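Side-chain contacts in nisin biosynthesis protein NisC (Lactococcus lactis subsp. lactis, PDB 2G0D), which is the zinc-containing lantibiotic cyclase of nisin biosynthesis, closing the thioether rings of the peptide antibiotic: residues I129-P132 with D133-V136; E184-S188 with Q189-E193; G212-L215 with A216-H219; W395-L399 with L400-D404. One frame throughout, in Å; residues are numbered along the deposited sequence.

Overall arrangement
All four contacts are local, yet they sit at different depths of this largely helical alpha toroid. Interaction 2 lies at the surface, where serines, a glutamate and two waters gather at the start of a helix. Interaction 1 is partly buried and touches it: T130 OG1 bonds N185 O, and P131 packs on M187. Interactions 3 and 4 are buried and also meet directly, through the stacked rings of Y217 and F402 and the bond from Y217 OH to D404 OD2. Regular helical bonds and apolar contacts make up interaction 3, whereas interaction 4 combines a chain reversal with a salt bridge. V136 of interaction 1 packs on L400 of interaction 4. Interaction 3 does not touch interactions 1 or 2.

Interaction 1. Residues I129-P132 with D133-V136; sequences ITPP and DYDV
D133 folds back on T130 from both its backbone and its carboxylate. D133 N donates to T130 O at 3.0 Å, while D133 OD2 accepts from T130 N at 3.0 Å, a nearly straight bond (N-H...O 166°) that meets OD2 from above the carboxylate plane. This resembles the side-chain-to-backbone half of a capping box, consistent with T130 standing just before the short helix. With CG placed beside its own backbone N (chi1 -73°), the carboxylate turns back along the chain. Next, Y134 gives its N-H to P131 O; chi1 of 62° sets CG between N and the carbonyl carbon, bringing the ring under P131, whose O lies 3.6 Å above the centre of one ring face. D135 N is the second donor to P131 O, at 2.9 Å, so one carbonyl ties down two successive amides. The D135 carboxylate has its partners elsewhere: OD1 bonds H206 ND1, and OD2 takes the N-H groups of E138 and G139. V136 pairs through its backbone with A205. The short helix 131-134 thus links the chain after helix 100-122 to helix 140-147, where S141 OG bonds Y134 O, while T130 OG1 bonds N185 O in the loop before helix 189-194.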
ATOM      1  N   ILE A 129      -1.858  -4.844  20.912  1.00 39.47           N
ATOM      2  CA  ILE A 129      -1.685  -4.920  19.452  1.00 38.68           C
ATOM      3  C   ILE A 129      -2.849  -4.283  18.691  1.00 38.46           C
ATOM      4  O   ILE A 129      -4.021  -4.603  18.916  1.00 38.27           O
ATOM      5  CB  ILE A 129      -1.371  -6.367  18.943  1.00 38.45           C
ATOM      6  CG1 ILE A 129      -0.915  -6.339  17.467  1.00 39.26           C
ATOM      7  CG2 ILE A 129      -2.556  -7.313  19.162  1.00 38.07           C
ATOM      8  CD1 ILE A 129      -0.440  -7.685  16.924  1.00 39.27           C
ATOM      9  N   THR A 130      -2.482  -3.358  17.806  1.00 37.86           N
ATOM     10  CA  THR A 130      -3.405  -2.555  17.027  1.00 37.33           C
ATOM     11  C   THR A 130      -2.860  -2.527  15.583  1.00 36.61           C
ATOM     12  O   THR A 130      -1.657  -2.757  15.391  1.00 36.55           O
ATOM     13  CB  THR A 130      -3.536  -1.149  17.657  1.00 37.45           C
ATOM     14  OG1 THR A 130      -4.445  -0.351  16.902  1.00 38.85           O
ATOM     15  CG2 THR A 130      -2.184  -0.436  17.772  1.00 37.46           C
ATOM     16  N   PRO A 131      -3.729  -2.305  14.565  1.00 35.58           N
ATOM     17  CA  PRO A 131      -3.211  -2.381  13.171  1.00 35.49           C
ATOM     18  C   PRO A 131      -1.960  -1.554  12.811  1.00 35.40           C
ATOM     19  O   PRO A 131      -1.072  -2.111  12.165  1.00 36.24           O
ATOM     20  CB  PRO A 131      -4.422  -1.991  12.311  1.00 34.76           C
ATOM     21  CG  PRO A 131      -5.603  -2.423  13.140  1.00 34.59           C
ATOM     22  CD  PRO A 131      -5.183  -2.046  14.567  1.00 35.54           C
ATOM     23  N   PRO A 132      -1.869  -0.263  13.222  1.00 35.31           N
ATOM     24  CA  PRO A 132      -0.666   0.507  12.887  1.00 35.18           C
ATOM     25  C   PRO A 132       0.646  -0.139  13.329  1.00 34.77           C
ATOM     26  O   PRO A 132       1.695   0.319  12.905  1.00 34.61           O
ATOM     27  CB  PRO A 132      -0.855   1.837  13.650  1.00 34.81           C
ATOM     28  CG  PRO A 132      -2.295   1.955  13.849  1.00 35.92           C
ATOM     29  CD  PRO A 132      -2.832   0.560  13.983  1.00 35.74           C
ATOM     30  N   ASP A 133       0.587  -1.177  14.169  1.00 34.58           N
ATOM     31  CA  ASP A 133       1.798  -1.904  14.590  1.00 34.54           C
ATOM     32  C   ASP A 133       2.427  -2.666  13.428  1.00 34.10           C
ATOM     33  O   ASP A 133       3.634  -2.602  13.220  1.00 34.17           O
ATOM     34  CB  ASP A 133       1.513  -2.894  15.727  1.00 34.29           C
ATOM     35  CG  ASP A 133       1.257  -2.211  17.072  1.00 35.40           C
ATOM     36  OD1 ASP A 133       1.835  -1.130  17.350  1.00 35.60           O
ATOM     37  OD2 ASP A 133       0.486  -2.790  17.872  1.00 35.59           O
ATOM     38  N   TYR A 134       1.601  -3.384  12.669  1.00 33.80           N
ATOM     39  CA  TYR A 134       2.094  -4.363  11.694  1.00 32.91           C
ATOM     40  C   TYR A 134       1.706  -4.006  10.252  1.00 32.38           C
ATOM     41  O   TYR A 134       2.239  -4.607   9.316  1.00 31.67           O
ATOM     42  CB  TYR A 134       1.535  -5.757  12.025  1.00 33.53           C
ATOM     43  CG  TYR A 134       0.029  -5.807  11.949  1.00 34.10           C
ATOM     44  CD1 TYR A 134      -0.756  -5.665  13.103  1.00 34.12           C
ATOM     45  CD2 TYR A 134      -0.618  -5.941  10.722  1.00 33.87           C
ATOM     46  CE1 TYR A 134      -2.147  -5.677  13.029  1.00 34.93           C
ATOM     47  CE2 TYR A 134      -2.004  -5.942  10.639  1.00 35.64           C
ATOM     48  CZ  TYR A 134      -2.766  -5.815  11.791  1.00 35.77           C
ATOM     49  OH  TYR A 134      -4.147  -5.834  11.696  1.00 35.37           O
ATOM     50  N   ASP A 135       0.783  -3.044  10.091  1.00 31.85           N
ATOM     51  CA  ASP A 135       0.070  -2.846   8.814  1.00 31.40           C
ATOM     52  C   ASP A 135       0.848  -2.108   7.726  1.00 30.73           C
ATOM     53  O   ASP A 135       2.001  -1.750   7.889  1.00 29.09           O
ATOM     54  CB  ASP A 135      -1.376  -2.298   9.019  1.00 32.05           C
ATOM     55  CG  ASP A 135      -1.454  -0.781   9.271  1.00 32.73           C
ATOM     56  OD1 ASP A 135      -2.564  -0.285   9.612  1.00 32.49           O
ATOM     57  OD2 ASP A 135      -0.444  -0.074   9.130  1.00 32.35           O
ATOM     58  N   VAL A 136       0.189  -1.901   6.598  1.00 31.36           N
ATOM     59  CA  VAL A 136       0.827  -1.286   5.438  1.00 30.83           C
ATOM     60  C   VAL A 136       0.941   0.230   5.652  1.00 30.91           C
ATOM     61  O   VAL A 136       1.980   0.836   5.389  1.00 31.42           O
ATOM     62  CB  VAL A 136       0.033  -1.641   4.134  1.00 30.13           C
ATOM     63  CG1 VAL A 136       0.505  -0.798   2.979  1.00 30.26           C
ATOM     64  CG2 VAL A 136       0.160  -3.138   3.838  1.00 27.79           C
TER

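Interaction 2. Residues E184-S188 with Q189-E193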
ATOM      1  N   GLU A 184     -11.045  -2.478  21.980  1.00 41.05           N
ATOM      2  CA  GLU A 184     -10.399  -1.296  22.560  1.00 41.30           C
ATOM      3  C   GLU A 184      -9.220  -0.774  21.741  1.00 40.84           C
ATOM      4  O   GLU A 184      -8.889   0.408  21.825  1.00 40.73           O
ATOM      5  CB  GLU A 184      -9.951  -1.612  24.006  1.00 41.48           C
ATOM      6  CG  GLU A 184      -8.777  -2.605  24.122  1.00 42.69           C
ATOM      7  CD  GLU A 184      -8.889  -3.535  25.328  1.00 45.53           C
ATOM      8  OE1 GLU A 184      -9.623  -4.547  25.224  1.00 46.68           O
ATOM      9  OE2 GLU A 184      -8.237  -3.270  26.368  1.00 44.38           O
ATOM     10  N   ASN A 185      -8.596  -1.667  20.970  1.00 40.72           N
ATOM     11  CA  ASN A 185      -7.387  -1.362  20.189  1.00 40.69           C
ATOM     12  C   ASN A 185      -7.710  -1.178  18.694  1.00 40.80           C
ATOM     13  O   ASN A 185      -6.822  -1.214  17.840  1.00 40.83           O
ATOM     14  CB  ASN A 185      -6.308  -2.453  20.398  1.00 40.18           C
ATOM     15  CG  ASN A 185      -5.753  -2.501  21.850  1.00 39.96           C
ATOM     16  OD1 ASN A 185      -5.355  -1.486  22.422  1.00 38.36           O
ATOM     17  ND2 ASN A 185      -5.693  -3.700  22.415  1.00 37.95           N
ATOM     18  N   GLN A 186      -8.994  -0.999  18.377  1.00 41.25           N
ATOM     19  CA  GLN A 186      -9.419  -0.689  17.000  1.00 40.90           C
ATOM     20  C   GLN A 186      -8.998   0.748  16.715  1.00 41.40           C
ATOM     21  O   GLN A 186      -8.844   1.544  17.649  1.00 41.19           O
ATOM     22  CB  GLN A 186     -10.934  -0.872  16.820  1.00 40.84           C
ATOM     23  CG  GLN A 186     -11.466  -2.316  16.928  1.00 39.23           C
ATOM     24  CD  GLN A 186     -11.123  -3.209  15.730  1.00 39.92           C
ATOM     25  OE1 GLN A 186     -10.936  -2.738  14.600  1.00 38.56           O
ATOM     26  NE2 GLN A 186     -11.062  -4.513  15.973  1.00 38.03           N
ATOM     27  N   MET A 187      -8.791   1.076  15.438  1.00 41.76           N
ATOM     28  CA  MET A 187      -8.197   2.364  15.044  1.00 42.07           C
ATOM     29  C   MET A 187      -9.101   3.583  15.284  1.00 42.44           C
ATOM     30  O   MET A 187      -8.624   4.729  15.360  1.00 42.19           O
ATOM     31  CB  MET A 187      -7.772   2.317  13.583  1.00 42.10           C
ATOM     32  CG  MET A 187      -6.589   1.401  13.336  1.00 41.65           C
ATOM     33  SD  MET A 187      -6.137   1.351  11.598  1.00 42.79           S
ATOM     34  CE  MET A 187      -7.406   0.271  10.956  1.00 40.42           C
ATOM     35  N   SER A 188     -10.403   3.325  15.388  1.00 42.41           N
ATOM     36  CA  SER A 188     -11.382   4.361  15.692  1.00 42.84           C
ATOM     37  C   SER A 188     -12.579   3.769  16.417  1.00 43.10           C
ATOM     38  O   SER A 188     -12.719   2.543  16.526  1.00 42.75           O
ATOM     39  CB  SER A 188     -11.848   5.053  14.417  1.00 42.45           C
ATOM     40  OG  SER A 188     -12.469   4.121  13.564  1.00 41.81           O
ATOM     41  N   GLN A 189     -13.447   4.654  16.897  1.00 44.21           N
ATOM     42  CA  GLN A 189     -14.598   4.244  17.696  1.00 44.64           C
ATOM     43  C   GLN A 189     -15.705   3.589  16.865  1.00 44.63           C
ATOM     44  O   GLN A 189     -16.310   2.607  17.303  1.00 44.60           O
ATOM     45  CB  GLN A 189     -15.106   5.404  18.529  1.00 45.34           C
ATOM     46  CG  GLN A 189     -14.025   5.942  19.468  1.00 47.42           C
ATOM     47  CD  GLN A 189     -14.537   6.196  20.873  1.00 48.67           C
ATOM     48  OE1 GLN A 189     -14.566   7.340  21.342  1.00 49.34           O
ATOM     49  NE2 GLN A 189     -14.945   5.125  21.557  1.00 49.23           N
ATOM     50  N   SER A 190     -15.953   4.102  15.665  1.00 44.59           N
ATOM     51  CA  SER A 190     -16.856   3.414  14.740  1.00 44.91           C
ATOM     52  C   SER A 190     -16.481   1.925  14.666  1.00 44.50           C
ATOM     53  O   SER A 190     -17.337   1.061  14.855  1.00 44.75           O
ATOM     54  CB  SER A 190     -16.856   4.068  13.351  1.00 44.90           C
ATOM     55  OG  SER A 190     -15.746   3.640  12.564  1.00 47.53           O
ATOM     56  N   GLU A 191     -15.194   1.643  14.447  1.00 43.96           N
ATOM     57  CA  GLU A 191     -14.675   0.271  14.396  1.00 43.40           C
ATOM     58  C   GLU A 191     -14.724  -0.455  15.760  1.00 43.41           C
ATOM     59  O   GLU A 191     -15.008  -1.650  15.808  1.00 43.24           O
ATOM     60  CB  GLU A 191     -13.255   0.272  13.834  1.00 43.40           C
ATOM     61  CG  GLU A 191     -13.118   1.022  12.504  1.00 42.82           C
ATOM     62  CD  GLU A 191     -11.689   1.116  12.042  1.00 41.47           C
ATOM     63  OE1 GLU A 191     -11.021   2.124  12.342  1.00 38.09           O
ATOM     64  OE2 GLU A 191     -11.222   0.156  11.400  1.00 43.96           O
ATOM     65  N   SER A 192     -14.445   0.272  16.849  1.00 43.15           N
ATOM     66  CA  SER A 192     -14.623  -0.220  18.226  1.00 43.03           C
ATOM     67  C   SER A 192     -16.058  -0.690  18.482  1.00 43.10           C
ATOM     68  O   SER A 192     -16.284  -1.715  19.139  1.00 42.50           O
ATOM     69  CB  SER A 192     -14.279   0.876  19.245  1.00 42.84           C
ATOM     70  OG  SER A 192     -12.894   0.931  19.525  1.00 42.61           O
ATOM     71  N   GLU A 193     -17.016   0.069  17.955  1.00 43.31           N
ATOM     72  CA  GLU A 193     -18.434  -0.243  18.109  1.00 43.75           C
ATOM     73  C   GLU A 193     -18.883  -1.283  17.088  1.00 43.88           C
ATOM     74  O   GLU A 193     -19.729  -2.124  17.401  1.00 43.67           O
ATOM     75  CB  GLU A 193     -19.282   1.029  18.019  1.00 43.86           C
ATOM     76  CG  GLU A 193     -19.292   1.850  19.311  1.00 45.03           C
ATOM     77  CD  GLU A 193     -19.610   3.332  19.106  1.00 46.45           C
ATOM     78  OE1 GLU A 193     -20.113   3.721  18.029  1.00 46.27           O
ATOM     79  OE2 GLU A 193     -19.354   4.116  20.048  1.00 47.79           O
TER
HETATM   80  O   HOH W   1      -9.531  -0.998  13.212  1.00 30.00           O
HETATM   81  O   HOH W   2     -13.791   5.597  11.884  1.00 52.06           O
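S192 N donates to S188 O at 2.9 Å: this i to i+4 bond opens helix 189-194 and sets S188 as its N-cap. Before it, the irregular chain of E184-S188 bends back along the first turn, bringing the CA atoms of Q186 and S192 to 5.4 Å. The main side-chain link joins the N-cap serine to the third helical residue, the pair of positions used in a capping box, although here the bond runs between side chains. S188 OG gives its proton to the anti lone pair of E191 OE1 at 2.8 Å. The reciprocal backbone bond of a true box is not made, since S188 N stands 3.3 Å from E191 OE1 at a poor angle. E191 reaches back because CG lies beside its own backbone N (chi1 -52°) and the chain then runs extended. Its other oxygen, OE2, has M187 CE at 3.8 Å and a weak bond from a water that also donates to Q186 OE1 and accepts from M187 N, joining three residues. Q186 CB leans on the S192 backbone, while S192 OG bonds S183 O. M187 extends toward P131 and P132, tying this surface turn to helix 131-134. A second water donates to S188 OG at 2.6 Å and also bonds S190 OG at 2.8 Å.

Interaction 3. Residues G212-L215 with A216-H219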
ATOM      1  N   GLY A 212       0.601 -11.009   4.539  1.00 29.77           N
ATOM      2  CA  GLY A 212       0.805 -12.067   3.547  1.00 29.53           C
ATOM      3  C   GLY A 212       1.550 -11.607   2.306  1.00 30.08           C
ATOM      4  O   GLY A 212       2.531 -12.236   1.912  1.00 30.25           O
ATOM      5  N   CYS A 213       1.108 -10.500   1.701  1.00 29.62           N
ATOM      6  CA  CYS A 213       1.772  -9.946   0.517  1.00 29.76           C
ATOM      7  C   CYS A 213       3.223  -9.629   0.802  1.00 29.84           C
ATOM      8  O   CYS A 213       4.097  -9.961  -0.006  1.00 29.93           O
ATOM      9  CB  CYS A 213       1.074  -8.676   0.008  1.00 29.69           C
ATOM     10  SG  CYS A 213      -0.560  -8.987  -0.756  1.00 29.21           S
ATOM     11  N   ILE A 214       3.489  -8.991   1.947  1.00 30.19           N
ATOM     12  CA  ILE A 214       4.860  -8.550   2.228  1.00 29.76           C
ATOM     13  C   ILE A 214       5.775  -9.747   2.481  1.00 30.00           C
ATOM     14  O   ILE A 214       6.938  -9.751   2.062  1.00 30.19           O
ATOM     15  CB  ILE A 214       4.962  -7.415   3.318  1.00 30.54           C
ATOM     16  CG1 ILE A 214       6.199  -6.541   3.071  1.00 30.36           C
ATOM     17  CG2 ILE A 214       4.991  -7.976   4.750  1.00 29.65           C
ATOM     18  CD1 ILE A 214       6.196  -5.808   1.689  1.00 29.31           C
ATOM     19  N   LEU A 215       5.241 -10.784   3.125  1.00 29.53           N
ATOM     20  CA  LEU A 215       6.017 -12.028   3.302  1.00 29.37           C
ATOM     21  C   LEU A 215       6.320 -12.785   2.019  1.00 29.28           C
ATOM     22  O   LEU A 215       7.402 -13.381   1.898  1.00 30.20           O
ATOM     23  CB  LEU A 215       5.338 -12.970   4.289  1.00 29.20           C
ATOM     24  CG  LEU A 215       5.229 -12.418   5.712  1.00 29.36           C
ATOM     25  CD1 LEU A 215       4.388 -13.376   6.545  1.00 31.19           C
ATOM     26  CD2 LEU A 215       6.602 -12.161   6.383  1.00 27.20           C
ATOM     27  N   ALA A 216       5.362 -12.797   1.089  1.00 28.86           N
ATOM     28  CA  ALA A 216       5.574 -13.391  -0.219  1.00 29.30           C
ATOM     29  C   ALA A 216       6.644 -12.598  -0.979  1.00 29.66           C
ATOM     30  O   ALA A 216       7.570 -13.179  -1.552  1.00 29.54           O
ATOM     31  CB  ALA A 216       4.258 -13.418  -1.015  1.00 29.78           C
ATOM     32  N   TYR A 217       6.494 -11.267  -0.986  1.00 29.60           N
ATOM     33  CA  TYR A 217       7.467 -10.383  -1.653  1.00 29.61           C
ATOM     34  C   TYR A 217       8.858 -10.529  -1.058  1.00 29.26           C
ATOM     35  O   TYR A 217       9.797 -10.660  -1.807  1.00 30.10           O
ATOM     36  CB  TYR A 217       7.014  -8.920  -1.642  1.00 28.76           C
ATOM     37  CG  TYR A 217       7.919  -7.943  -2.392  1.00 29.09           C
ATOM     38  CD1 TYR A 217       8.218  -8.124  -3.748  1.00 28.53           C
ATOM     39  CD2 TYR A 217       8.451  -6.817  -1.748  1.00 26.21           C
ATOM     40  CE1 TYR A 217       9.025  -7.221  -4.438  1.00 26.79           C
ATOM     41  CE2 TYR A 217       9.249  -5.908  -2.445  1.00 23.33           C
ATOM     42  CZ  TYR A 217       9.517  -6.110  -3.773  1.00 27.02           C
ATOM     43  OH  TYR A 217      10.322  -5.215  -4.445  1.00 29.45           O
ATOM     44  N   ALA A 218       8.980 -10.524   0.273  1.00 29.18           N
ATOM     45  CA  ALA A 218      10.246 -10.845   0.975  1.00 28.56           C
ATOM     46  C   ALA A 218      10.875 -12.160   0.513  1.00 29.25           C
ATOM     47  O   ALA A 218      12.052 -12.180   0.198  1.00 29.93           O
ATOM     48  CB  ALA A 218      10.048 -10.857   2.512  1.00 27.36           C
ATOM     49  N   HIS A 219      10.094 -13.246   0.440  1.00 29.82           N
ATOM     50  CA  HIS A 219      10.595 -14.512  -0.111  1.00 30.30           C
ATOM     51  C   HIS A 219      11.206 -14.401  -1.519  1.00 30.44           C
ATOM     52  O   HIS A 219      12.318 -14.862  -1.735  1.00 30.08           O
ATOM     53  CB  HIS A 219       9.541 -15.620  -0.093  1.00 30.29           C
ATOM     54  CG  HIS A 219      10.028 -16.910  -0.688  1.00 31.75           C
ATOM     55  ND1 HIS A 219       9.539 -17.418  -1.875  1.00 35.12           N
ATOM     56  CD2 HIS A 219      10.984 -17.778  -0.276  1.00 31.54           C
ATOM     57  CE1 HIS A 219      10.152 -18.558  -2.151  1.00 33.22           C
ATOM     58  NE2 HIS A 219      11.034 -18.796  -1.196  1.00 32.60           N
TER
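G212 O accepts from A216 N at 3.0 Å, the first of four consecutive i to i+4 bonds that define this part of helix 208-221 as regular alpha helix within the alpha toroid. The CB of A216 lies beside that same carbonyl, on the side of the helix that meets Y290 and A294 of helix 281-294. C213 O receives Y217 N at 2.9 Å, and the C213 side chain turns outward to L286 and Y290. I214 O takes A218 N at 2.8 Å, with the A218 CB 3.3 Å from that oxygen. The isoleucine side chain packs on L144 and S145 of helix 140-147. L215 O closes the series by accepting H219 N at 3.1 Å. The L215 side chain leads away toward S167 of helix 156-168, the helix whose I163 meets A218. Y217 projects from the helix with CG anti to N (chi1 -176°), stacking on F402 and ending in a hydrogen bond from its OH to D404. Within the turn, its ring meets I214 obliquely through CD2, 4.2 Å from I214 CD1.

Interaction 4. Residues W395-L399 with L400-D404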
ATOM      1  N   TRP A 395       6.782   4.654  -6.899  1.00 25.23           N
ATOM      2  CA  TRP A 395       5.480   4.956  -6.263  1.00 25.33           C
ATOM      3  C   TRP A 395       4.610   3.734  -6.006  1.00 25.72           C
ATOM      4  O   TRP A 395       3.909   3.670  -4.988  1.00 26.74           O
ATOM      5  CB  TRP A 395       4.662   5.990  -7.059  1.00 25.84           C
ATOM      6  CG  TRP A 395       4.080   5.513  -8.384  1.00 26.70           C
ATOM      7  CD1 TRP A 395       4.753   5.384  -9.584  1.00 26.71           C
ATOM      8  CD2 TRP A 395       2.706   5.178  -8.660  1.00 26.44           C
ATOM      9  NE1 TRP A 395       3.883   4.982 -10.564  1.00 26.52           N
ATOM     10  CE2 TRP A 395       2.628   4.844 -10.034  1.00 25.78           C
ATOM     11  CE3 TRP A 395       1.529   5.127  -7.878  1.00 25.64           C
ATOM     12  CZ2 TRP A 395       1.423   4.458 -10.653  1.00 25.45           C
ATOM     13  CZ3 TRP A 395       0.332   4.748  -8.495  1.00 25.96           C
ATOM     14  CH2 TRP A 395       0.292   4.407  -9.868  1.00 25.66           C
ATOM     15  N   ARG A 396       4.640   2.777  -6.934  1.00 25.48           N
ATOM     16  CA  ARG A 396       3.825   1.540  -6.842  1.00 26.29           C
ATOM     17  C   ARG A 396       4.087   0.672  -5.620  1.00 26.58           C
ATOM     18  O   ARG A 396       3.196  -0.073  -5.178  1.00 24.73           O
ATOM     19  CB  ARG A 396       3.994   0.687  -8.119  1.00 25.98           C
ATOM     20  CG  ARG A 396       3.125   1.159  -9.268  1.00 25.81           C
ATOM     21  CD  ARG A 396       3.504   0.482 -10.627  1.00 27.67           C
ATOM     22  NE  ARG A 396       2.632   0.987 -11.706  1.00 26.25           N
ATOM     23  CZ  ARG A 396       2.853   0.880 -13.018  1.00 26.61           C
ATOM     24  NH1 ARG A 396       1.955   1.416 -13.850  1.00 24.97           N
ATOM     25  NH2 ARG A 396       3.949   0.264 -13.512  1.00 21.41           N
ATOM     26  N   GLN A 397       5.317   0.778  -5.088  1.00 27.25           N
ATOM     27  CA  GLN A 397       5.729   0.088  -3.870  1.00 27.45           C
ATOM     28  C   GLN A 397       4.794   0.398  -2.721  1.00 27.56           C
ATOM     29  O   GLN A 397       4.537  -0.461  -1.879  1.00 28.68           O
ATOM     30  CB  GLN A 397       7.158   0.494  -3.476  1.00 27.11           C
ATOM     31  CG  GLN A 397       7.920  -0.545  -2.633  1.00 29.56           C
ATOM     32  CD  GLN A 397       8.345  -1.799  -3.451  1.00 30.65           C
ATOM     33  OE1 GLN A 397       8.884  -2.791  -2.902  1.00 32.44           O
ATOM     34  NE2 GLN A 397       8.106  -1.754  -4.740  1.00 26.10           N
ATOM     35  N   ALA A 398       4.307   1.632  -2.668  1.00 27.45           N
ATOM     36  CA  ALA A 398       3.446   2.087  -1.579  1.00 27.70           C
ATOM     37  C   ALA A 398       2.083   1.372  -1.573  1.00 27.78           C
ATOM     38  O   ALA A 398       1.380   1.371  -0.561  1.00 27.83           O
ATOM     39  CB  ALA A 398       3.242   3.588  -1.682  1.00 27.05           C
ATOM     40  N   LEU A 399       1.720   0.795  -2.718  1.00 27.71           N
ATOM     41  CA  LEU A 399       0.460   0.063  -2.902  1.00 27.79           C
ATOM     42  C   LEU A 399       0.666  -1.437  -2.927  1.00 27.51           C
ATOM     43  O   LEU A 399      -0.270  -2.180  -3.195  1.00 27.65           O
ATOM     44  CB  LEU A 399      -0.213   0.509  -4.210  1.00 27.13           C
ATOM     45  CG  LEU A 399      -0.733   1.952  -4.293  1.00 29.83           C
ATOM     46  CD1 LEU A 399      -1.380   2.238  -5.666  1.00 28.48           C
ATOM     47  CD2 LEU A 399      -1.740   2.220  -3.199  1.00 24.89           C
ATOM     48  N   LEU A 400       1.897  -1.876  -2.658  1.00 28.51           N
ATOM     49  CA  LEU A 400       2.306  -3.294  -2.769  1.00 28.81           C
ATOM     50  C   LEU A 400       2.054  -3.832  -4.159  1.00 28.82           C
ATOM     51  O   LEU A 400       1.622  -4.989  -4.344  1.00 29.33           O
ATOM     52  CB  LEU A 400       1.611  -4.209  -1.727  1.00 28.68           C
ATOM     53  CG  LEU A 400       1.586  -3.822  -0.239  1.00 31.96           C
ATOM     54  CD1 LEU A 400       0.935  -4.955   0.593  1.00 30.64           C
ATOM     55  CD2 LEU A 400       2.971  -3.420   0.331  1.00 28.95           C
ATOM     56  N   LEU A 401       2.355  -3.007  -5.147  1.00 28.28           N
ATOM     57  CA  LEU A 401       2.291  -3.428  -6.542  1.00 28.23           C
ATOM     58  C   LEU A 401       3.730  -3.574  -6.958  1.00 28.72           C
ATOM     59  O   LEU A 401       4.447  -2.581  -7.106  1.00 28.69           O
ATOM     60  CB  LEU A 401       1.548  -2.398  -7.389  1.00 27.99           C
ATOM     61  CG  LEU A 401       0.131  -2.119  -6.901  1.00 28.83           C
ATOM     62  CD1 LEU A 401      -0.579  -1.001  -7.744  1.00 28.12           C
ATOM     63  CD2 LEU A 401      -0.745  -3.416  -6.810  1.00 29.06           C
ATOM     64  N   PHE A 402       4.159  -4.831  -7.092  1.00 28.98           N
ATOM     65  CA  PHE A 402       5.575  -5.173  -7.184  1.00 28.93           C
ATOM     66  C   PHE A 402       5.921  -5.583  -8.624  1.00 28.61           C
ATOM     67  O   PHE A 402       5.791  -6.763  -8.993  1.00 27.44           O
ATOM     68  CB  PHE A 402       5.858  -6.329  -6.210  1.00 29.17           C
ATOM     69  CG  PHE A 402       5.566  -6.008  -4.750  1.00 29.08           C
ATOM     70  CD1 PHE A 402       6.109  -4.859  -4.139  1.00 29.96           C
ATOM     71  CD2 PHE A 402       4.818  -6.899  -3.965  1.00 27.02           C
ATOM     72  CE1 PHE A 402       5.869  -4.562  -2.778  1.00 27.89           C
ATOM     73  CE2 PHE A 402       4.559  -6.624  -2.611  1.00 26.99           C
ATOM     74  CZ  PHE A 402       5.124  -5.462  -1.998  1.00 27.04           C
ATOM     75  N   ASP A 403       6.345  -4.588  -9.424  1.00 28.89           N
ATOM     76  CA  ASP A 403       6.687  -4.751 -10.834  1.00 28.80           C
ATOM     77  C   ASP A 403       7.870  -5.673 -11.018  1.00 29.43           C
ATOM     78  O   ASP A 403       8.011  -6.277 -12.087  1.00 30.56           O
ATOM     79  CB  ASP A 403       7.038  -3.414 -11.508  1.00 27.80           C
ATOM     80  CG  ASP A 403       5.820  -2.524 -11.756  1.00 28.87           C
ATOM     81  OD1 ASP A 403       4.661  -2.916 -11.415  1.00 26.71           O
ATOM     82  OD2 ASP A 403       6.045  -1.398 -12.269  1.00 25.53           O
ATOM     83  N   ASP A 404       8.693  -5.795  -9.973  1.00 29.64           N
ATOM     84  CA  ASP A 404       9.896  -6.658  -9.973  1.00 30.86           C
ATOM     85  C   ASP A 404       9.684  -8.050  -9.388  1.00 30.72           C
ATOM     86  O   ASP A 404      10.656  -8.797  -9.204  1.00 30.67           O
ATOM     87  CB  ASP A 404      11.032  -5.972  -9.200  1.00 31.14           C
ATOM     88  CG  ASP A 404      10.694  -5.765  -7.709  1.00 34.45           C
ATOM     89  OD1 ASP A 404       9.493  -5.669  -7.341  1.00 35.55           O
ATOM     90  OD2 ASP A 404      11.638  -5.670  -6.893  1.00 38.02           O
TER
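R396 O is gripped by two amides from opposite faces of its carbonyl plane: L399 N, from within the 3-10 turn, and L401 N at 3.1 Å. L400 N in turn donates to Q397 O at 3.1 Å. The i to i+5 bond enclosing an i to i+3 bond, with L400 in left-handed backbone geometry (phi 57°), is the Schellman motif that ends the turn. R396 CB and L401 CB approach to 4.0 Å across it. Further along, the extended R396 chain carries its guanidinium to D403, and NH2 forms a salt bridge to D403 OD2 at 2.9 Å. That oxygen lies in the guanidinium plane and is met on its syn side, though the two planar groups are turned 65° apart. Both ends have second partners: R396 NE has a further salt bridge to E332, and D403 OD1 one to R339, so the charges probably offset one another. Several backbone groups of the turn also find partners: Y82 OH meets A398 O, S145 OG meets Q397 O, W277 NE1 meets L399 O, and Y290 OH bonds both L400 O and F402 N. Among the apolar groups, L399 CB lies 3.8 Å from L401 CG. The reversal follows helix 376-387, with L401 and D403 against L336 of helix 327-341, and L400 and F402 against C213 and I214 of helix 208-221.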